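Side-chain contact in aldehyde dehydrogenase (Anabaena variabilis, PDB 4H7N), which probably oxidises aldehydes to carboxylic acids with NAD+ as the electron acceptor: residues A[67-70]-A[71-74]. Sequence-based numbering, arbitrary orientation.
Sequences REQL and TEAL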
loop_
_atom_site.group_PDB
_atom_site.type_symbol
_atom_site.label_atom_id
_atom_site.label_comp_id
_atom_site.label_asym_id
_atom_site.label_seq_id
_atom_site.Cartn_x
_atom_site.Cartn_y
_atom_site.Cartn_z
ATOM N N ARG A 67 31.255 -13.602 -14.527
ATOM C CA ARG A 67 31.053 -13.625 -13.073
ATOM C C ARG A 67 32.252 -13.056 -12.330
ATOM O O ARG A 67 32.091 -12.359 -11.343
ATOM C CB ARG A 67 30.768 -15.051 -12.583
ATOM C CG ARG A 67 30.373 -15.082 -11.121
ATOM C CD ARG A 67 29.967 -16.465 -10.627
ATOM N NE ARG A 67 29.813 -16.358 -9.174
ATOM C CZ ARG A 67 28.887 -16.946 -8.436
ATOM N NH1 ARG A 67 28.001 -17.756 -8.976
ATOM N NH2 ARG A 67 28.895 -16.770 -7.132
ATOM N N GLU A 68 33.461 -13.339 -12.804
ATOM C CA GLU A 68 34.628 -12.836 -12.129
ATOM C C GLU A 68 34.683 -11.321 -12.073
ATOM O O GLU A 68 35.206 -10.779 -11.136
ATOM C CB GLU A 68 35.916 -13.393 -12.757
ATOM C CG GLU A 68 36.149 -14.808 -12.267
ATOM C CD GLU A 68 36.773 -15.710 -13.300
ATOM O OE1 GLU A 68 37.989 -15.549 -13.580
ATOM O OE2 GLU A 68 36.040 -16.588 -13.830
ATOM N N GLN A 69 34.183 -10.644 -13.089
ATOM C CA GLN A 69 34.171 -9.186 -13.112
ATOM C C GLN A 69 33.118 -8.658 -12.133
ATOM O O GLN A 69 33.318 -7.625 -11.527
ATOM C CB GLN A 69 33.817 -8.693 -14.502
ATOM C CG GLN A 69 34.990 -8.703 -15.482
ATOM C CD GLN A 69 35.351 -10.104 -15.907
ATOM O OE1 GLN A 69 34.483 -10.940 -16.154
ATOM N NE2 GLN A 69 36.621 -10.376 -15.982
ATOM N N LEU A 70 31.999 -9.374 -11.977
ATOM C CA LEU A 70 31.005 -8.965 -10.987
ATOM C C LEU A 70 31.575 -9.122 -9.568
ATOM O O LEU A 70 31.488 -8.213 -8.739
ATOM C CB LEU A 70 29.699 -9.732 -11.177
ATOM C CG LEU A 70 28.582 -9.409 -10.157
ATOM C CD1 LEU A 70 28.154 -7.946 -10.210
ATOM C CD2 LEU A 70 27.361 -10.272 -10.399
ATOM N N THR A 71 32.222 -10.264 -9.324
ATOM C CA THR A 71 32.802 -10.569 -8.043
ATOM C C THR A 71 33.870 -9.485 -7.714
ATOM O O THR A 71 33.911 -8.946 -6.618
ATOM C CB THR A 71 33.518 -11.929 -8.078
ATOM O OG1 THR A 71 32.590 -12.968 -8.365
ATOM C CG2 THR A 71 34.173 -12.207 -6.770
ATOM N N GLU A 72 34.694 -9.156 -8.696
ATOM C CA GLU A 72 35.782 -8.203 -8.456
ATOM C C GLU A 72 35.223 -6.788 -8.092
ATOM O O GLU A 72 35.738 -6.053 -7.209
ATOM C CB GLU A 72 36.716 -8.187 -9.677
ATOM C CG GLU A 72 37.602 -6.981 -9.833
ATOM C CD GLU A 72 38.324 -7.007 -11.186
ATOM O OE1 GLU A 72 37.667 -7.052 -12.269
ATOM O OE2 GLU A 72 39.542 -7.013 -11.160
ATOM N N ALA A 73 34.196 -6.374 -8.802
ATOM C CA ALA A 73 33.631 -5.067 -8.513
ATOM C C ALA A 73 32.947 -5.047 -7.143
ATOM O O ALA A 73 33.034 -4.064 -6.431
ATOM C CB ALA A 73 32.673 -4.632 -9.600
ATOM N N LEU A 74 32.304 -6.147 -6.773
ATOM C CA LEU A 74 31.578 -6.197 -5.499
ATOM C C LEU A 74 32.566 -6.366 -4.314
ATOM O O LEU A 74 32.375 -5.791 -3.251
ATOM C CB LEU A 74 30.475 -7.245 -5.592
ATOM C CG LEU A 74 29.436 -7.262 -4.494
ATOM C CD1 LEU A 74 28.712 -5.928 -4.353
ATOM C CD2 LEU A 74 28.432 -8.376 -4.815
HETATM O O HOH W 1 31.344 -14.884 -6.961
HETATM O O HOH W 2 35.095 -5.775 -12.623
#
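Arg67 and Thr71 lie one turn apart on the alpha-helix 67-78, and their side chains slant across each other, with the arginine CG 4.1 Å from Thr71 OG1. The arginine is extended from CG to NE and starts with CG anti to the backbone N (chi1 -172°), which leaves Thr71 OG1 at the edge of the guanidinium, near its plane. A water bridges the two: it lies in the guanidinium plane at its edge, accepts a hydrogen bond from Arg67 NE at 3.1 Å, and is hydrogen-bonded to Thr71 OG1 at 2.7 Å. A salt bridge from Arg67 NH2 to Asp89 of helix 82-106 also ties down the guanidinium. In Thr71, OG1 sits beside the backbone N (chi1 -62°), which leaves it 3.1 Å from Arg67 O; the same carbonyl takes the helical bond from Thr71 N at 2.9 Å, nearly straight at 167°.

Leu70 and Leu74, again one turn apart, form the buried side of the helix. Leu74 CB rests 3.4 Å from Leu70 O, while their side chains pack on helices 139-144 and 169-176, respectively. On a more exposed side, the extended Glu72 side chain is linked through a second water, which donates to Glu72 OE1 at 2.9 Å and to Gln69 O at 2.8 Å.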